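Side-chain contacts in signal peptidase I (Enterococcus faecalis, PDB 4ME8), which probably cleaves hydrophobic N-terminal signal sequences from secreted proteins, as a serine endopeptidase of the S26 family: residues 95-98 against 99-102; 120-123 against 124-127. All blocks are in the same frame, centred on the assembly; numbering follows the deposited sequence.

Interaction 1: residues 95-98 against 99-102. With EDO (1,2-ethanediol), chain C.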
loop_
_atom_site.group_PDB
_atom_site.type_symbol
_atom_site.label_atom_id
_atom_site.label_comp_id
_atom_site.label_asym_id
_atom_site.label_seq_id
_atom_site.Cartn_x
_atom_site.Cartn_y
_atom_site.Cartn_z
ATOM N N GLU A 95 -3.011 10.926 -6.708
ATOM C CA GLU A 95 -3.890 11.719 -7.578
ATOM C C GLU A 95 -4.441 10.922 -8.769
ATOM O O GLU A 95 -5.516 11.234 -9.269
ATOM C CB GLU A 95 -3.163 12.956 -8.104
ATOM C CG GLU A 95 -2.635 13.890 -7.025
ATOM C CD GLU A 95 -2.153 15.212 -7.601
ATOM O OE1 GLU A 95 -2.884 15.809 -8.433
ATOM O OE2 GLU A 95 -1.043 15.652 -7.233
ATOM N N THR A 96 -3.694 9.915 -9.228
ATOM C CA THR A 96 -4.091 9.076 -10.377
ATOM C C THR A 96 -5.216 8.099 -10.026
ATOM O O THR A 96 -5.990 7.700 -10.894
ATOM C CB THR A 96 -2.880 8.270 -10.916
ATOM O OG1 THR A 96 -2.013 9.149 -11.641
ATOM C CG2 THR A 96 -3.291 7.124 -11.851
ATOM N N LEU A 97 -5.294 7.711 -8.759
ATOM C CA LEU A 97 -6.207 6.664 -8.356
ATOM C C LEU A 97 -7.580 7.232 -8.071
ATOM O O LEU A 97 -7.724 8.138 -7.246
ATOM C CB LEU A 97 -5.683 5.944 -7.121
ATOM C CG LEU A 97 -4.350 5.215 -7.264
ATOM C CD1 LEU A 97 -3.840 4.850 -5.876
ATOM C CD2 LEU A 97 -4.486 3.984 -8.149
ATOM N N GLU A 98 -8.570 6.693 -8.784
ATOM C CA GLU A 98 -9.986 6.957 -8.549
ATOM C C GLU A 98 -10.313 6.790 -7.060
ATOM O O GLU A 98 -10.983 7.628 -6.467
ATOM C CB GLU A 98 -10.820 5.996 -9.427
ATOM C CG GLU A 98 -12.339 6.040 -9.257
ATOM C CD GLU A 98 -13.100 5.164 -10.268
ATOM O OE1 GLU A 98 -12.517 4.209 -10.834
ATOM O OE2 GLU A 98 -14.302 5.426 -10.498
ATOM N N ALA A 99 -9.801 5.724 -6.454
ATOM C CA ALA A 99 -10.082 5.431 -5.049
ATOM C C ALA A 99 -9.476 6.414 -4.010
ATOM O O ALA A 99 -9.916 6.426 -2.853
ATOM C CB ALA A 99 -9.659 4.001 -4.731
ATOM N N THR A 100 -8.478 7.216 -4.393
ATOM C CA THR A 100 -7.866 8.171 -3.449
ATOM C C THR A 100 -8.056 9.640 -3.823
ATOM O O THR A 100 -8.484 10.421 -2.976
ATOM C CB THR A 100 -6.359 7.914 -3.238
ATOM O OG1 THR A 100 -5.678 7.913 -4.499
ATOM C CG2 THR A 100 -6.138 6.581 -2.513
ATOM N N GLN A 101 -7.722 10.003 -5.066
ATOM C CA GLN A 101 -7.793 11.400 -5.564
ATOM C C GLN A 101 -7.351 12.438 -4.539
ATOM O O GLN A 101 -8.158 13.234 -4.051
ATOM C CB GLN A 101 -9.202 11.728 -6.045
ATOM C CG GLN A 101 -9.599 10.956 -7.283
ATOM C CD GLN A 101 -10.977 11.327 -7.775
ATOM O OE1 GLN A 101 -11.327 12.508 -7.879
ATOM N NE2 GLN A 101 -11.771 10.317 -8.084
ATOM N N SER A 102 -6.056 12.429 -4.241
ATOM C CA SER A 102 -5.511 13.166 -3.111
ATOM C C SER A 102 -4.005 13.371 -3.312
ATOM O O SER A 102 -3.345 12.515 -3.892
ATOM C CB SER A 102 -5.793 12.365 -1.830
ATOM O OG SER A 102 -5.020 12.813 -0.731
HETATM C C1 EDO C . -7.528 3.159 -10.469
HETATM O O1 EDO C . -6.691 2.105 -10.983
HETATM C C2 EDO C . -8.640 2.593 -9.583
HETATM O O2 EDO C . -8.732 3.308 -8.336
#
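Gln101 turns CG anti to its own carbonyl carbon (chi1 -67°) and then runs out extended, which carries its amide back along the turn to the main chain of Glu98; on Thr100, OG1 sits between backbone N and carbonyl carbon (chi1 55°), which sets the hydroxyl against Leu97. Gln101 NE2 donates to Glu98 O at 3.2 Å, approaching in the carbonyl plane on a lone pair, although the oxygen lies somewhat out of the amide plane of the glutamine. The aliphatic part of the same side chain lies against the turn, Gln101 CG being 3.4 Å from Leu97 O. That carbonyl oxygen is gripped twice from the main chain: Gln101 N at 2.9 Å comes almost straight onto the end of the C=O bond, whereas Thr100 N at 3.1 Å approaches from well above the carbonyl plane. The two bonds close a compact turn, made without a regular helix. Thr100 OG1 also touches Leu97 CB at 3.3 Å, the two side chains crossing at a slant, while the hydroxyl bonds to Leu94 O. Gln101, with positive phi, ends the turn; across its open end Glu95 CG packs 3.5 Å from Ser102 O. O2 of an ethanediol, probably from the crystallisation liquor, accepts from Ala99 N at 3.2 Å. Leu97 CD2 lies beside carbon C1 of the same molecule. The turn belongs to the loop between strands 92-93 and 109-113. It is a surface feature with the glutamates and the glutamine exposed, yet buried Leu97, together with Thr100, packs on Phe111 of strand 109-113, and Ser102 is hydrogen-bonded backbone to backbone with Leu94, just beyond strand 92-93.

Interaction 2: residues 120-123 against 124-127; sequences SDDS and RYFG. With EDO (1,2-ethanediol), chain C.
Asp122 and Arg124 form the tight part of this helical turn. They make a side-on, two-bond salt bridge, with Arg124 NE 3.0 Å from Asp122 OD1 and Arg124 NH2 2.9 Å from Asp122 OD2, each on a syn lone pair. The two planes are 34° apart, yet both oxygens stay near the guanidinium plane. Arg124 NH2 also bonds to Arg117 O, and NH1 to Gln90 OE1. Asp122 caps the helix too: with CG between backbone N and carbonyl carbon (chi1 51°), OD1 also accepts Arg124 N from its anti side, somewhat out of the carboxylate plane. Ser120 OG meets Asp122 OD2 at 2.6 Å from above the carboxylate plane, and Gly114 N is a further donor to OD2. Asp122 O accepts from both Tyr125 N and Phe126 N, and also lies over one face of the Phe126 ring, 3.4 Å above its plane and offset toward the rim. Ser123 OG donates to Gly127 O at 3.0 Å and bonds with Val112 N; Gly127 leaves the helix with positive phi. The outer side is looser: Asp121 OD1 merely touches Tyr125 CB at 3.6 Å, its OD2 in a salt bridge with Arg39, while the exposed Tyr125 ring lies with one face over Arg124 CB and its hydroxyl bonds to Gln90. Ser120 OG also bonds to Lys46 NZ, so Asp122 lies one step behind the predicted catalytic lysine and probably helps position Ser120. Short helix 123-126 rests on strand 109-113 through Ser123 on Phe111 and Arg124 on Leu113, and leads towards strand 129-130.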
loop_
_atom_site.group_PDB
_atom_site.type_symbol
_atom_site.label_atom_id
_atom_site.label_comp_id
_atom_site.label_asym_id
_atom_site.label_seq_id
_atom_site.Cartn_x
_atom_site.Cartn_y
_atom_site.Cartn_z
ATOM N N SER A 120 -4.536 -8.291 -5.582
ATOM C CA SER A 120 -4.776 -7.626 -4.303
ATOM C C SER A 120 -5.816 -6.504 -4.388
ATOM O O SER A 120 -5.661 -5.531 -5.145
ATOM C CB SER A 120 -3.469 -7.048 -3.754
ATOM O OG SER A 120 -3.723 -6.282 -2.587
ATOM N N ASP A 121 -6.873 -6.641 -3.590
ATOM C CA ASP A 121 -7.774 -5.529 -3.329
ATOM C C ASP A 121 -7.111 -4.723 -2.213
ATOM O O ASP A 121 -7.003 -5.178 -1.089
ATOM C CB ASP A 121 -9.149 -6.055 -2.910
ATOM C CG ASP A 121 -10.235 -5.018 -3.014
ATOM O OD1 ASP A 121 -9.986 -3.912 -3.533
ATOM O OD2 ASP A 121 -11.357 -5.327 -2.569
ATOM N N ASP A 122 -6.600 -3.544 -2.540
ATOM C CA ASP A 122 -5.877 -2.758 -1.548
ATOM C C ASP A 122 -6.164 -1.286 -1.795
ATOM O O ASP A 122 -7.172 -0.973 -2.421
ATOM C CB ASP A 122 -4.385 -3.118 -1.557
ATOM C CG ASP A 122 -3.774 -3.079 -2.947
ATOM O OD1 ASP A 122 -4.184 -2.225 -3.757
ATOM O OD2 ASP A 122 -2.881 -3.909 -3.224
ATOM N N SER A 123 -5.321 -0.382 -1.295
ATOM C CA SER A 123 -5.647 1.050 -1.339
ATOM C C SER A 123 -5.751 1.602 -2.757
ATOM O O SER A 123 -6.411 2.622 -2.972
ATOM C CB SER A 123 -4.657 1.877 -0.516
ATOM O OG SER A 123 -4.879 1.707 0.876
ATOM N N ARG A 124 -5.116 0.935 -3.722
ATOM C CA ARG A 124 -5.318 1.285 -5.130
ATOM C C ARG A 124 -6.777 1.228 -5.558
ATOM O O ARG A 124 -7.148 1.895 -6.515
ATOM C CB ARG A 124 -4.518 0.365 -6.051
ATOM C CG ARG A 124 -3.031 0.646 -6.067
ATOM C CD ARG A 124 -2.278 -0.435 -6.819
ATOM N NE ARG A 124 -2.431 -1.745 -6.188
ATOM C CZ ARG A 124 -2.029 -2.893 -6.731
ATOM N NH1 ARG A 124 -1.439 -2.909 -7.926
ATOM N NH2 ARG A 124 -2.220 -4.036 -6.078
ATOM N N TYR A 125 -7.584 0.411 -4.875
ATOM C CA TYR A 125 -8.957 0.131 -5.310
ATOM C C TYR A 125 -10.039 0.381 -4.250
ATOM O O TYR A 125 -11.154 0.763 -4.614
ATOM C CB TYR A 125 -9.045 -1.306 -5.839
ATOM C CG TYR A 125 -7.979 -1.615 -6.873
ATOM C CD1 TYR A 125 -7.951 -0.942 -8.090
ATOM C CD2 TYR A 125 -6.989 -2.562 -6.626
ATOM C CE1 TYR A 125 -6.976 -1.210 -9.038
ATOM C CE2 TYR A 125 -6.009 -2.839 -7.567
ATOM C CZ TYR A 125 -6.007 -2.160 -8.768
ATOM O OH TYR A 125 -5.040 -2.434 -9.698
ATOM N N PHE A 126 -9.741 0.150 -2.966
ATOM C CA PHE A 126 -10.680 0.528 -1.886
ATOM C C PHE A 126 -10.319 1.813 -1.110
ATOM O O PHE A 126 -11.012 2.178 -0.153
ATOM C CB PHE A 126 -11.012 -0.651 -0.939
ATOM C CG PHE A 126 -9.847 -1.211 -0.141
ATOM C CD1 PHE A 126 -8.878 -0.395 0.433
ATOM C CD2 PHE A 126 -9.781 -2.574 0.104
ATOM C CE1 PHE A 126 -7.846 -0.928 1.178
ATOM C CE2 PHE A 126 -8.753 -3.120 0.858
ATOM C CZ PHE A 126 -7.783 -2.294 1.402
ATOM N N GLY A 127 -9.257 2.502 -1.522
ATOM C CA GLY A 127 -8.925 3.799 -0.939
ATOM C C GLY A 127 -8.198 3.667 0.383
ATOM O O GLY A 127 -7.723 2.593 0.726
HETATM C C1 EDO C . -7.528 3.159 -10.469
HETATM O O1 EDO C . -6.691 2.105 -10.983
HETATM C C2 EDO C . -8.640 2.593 -9.583
HETATM O O2 EDO C . -8.732 3.308 -8.336
#

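Interaction 1 precedes interaction 2 along the chain, with strand 109-113 between them, and their centres are about 11 Å apart. Both lean on that strand of the five-stranded antiparallel sheet and share Phe111, on which Leu97, Thr100 and Ser123 pack. The two turns also touch directly: Ala99 CB lies 3.6 Å from Gly127 N, and Leu97 CD2 3.8 Å from Arg124 O. In the crystal one ethanediol, probably an additive, bridges them, taking a bond from Ala99 N and giving one to Arg124 O. The surface turn 95-102 thus packs beside the more buried 120-127, whose Ser120 reaches the predicted catalytic Lys46, while interaction 1 takes no part in that site.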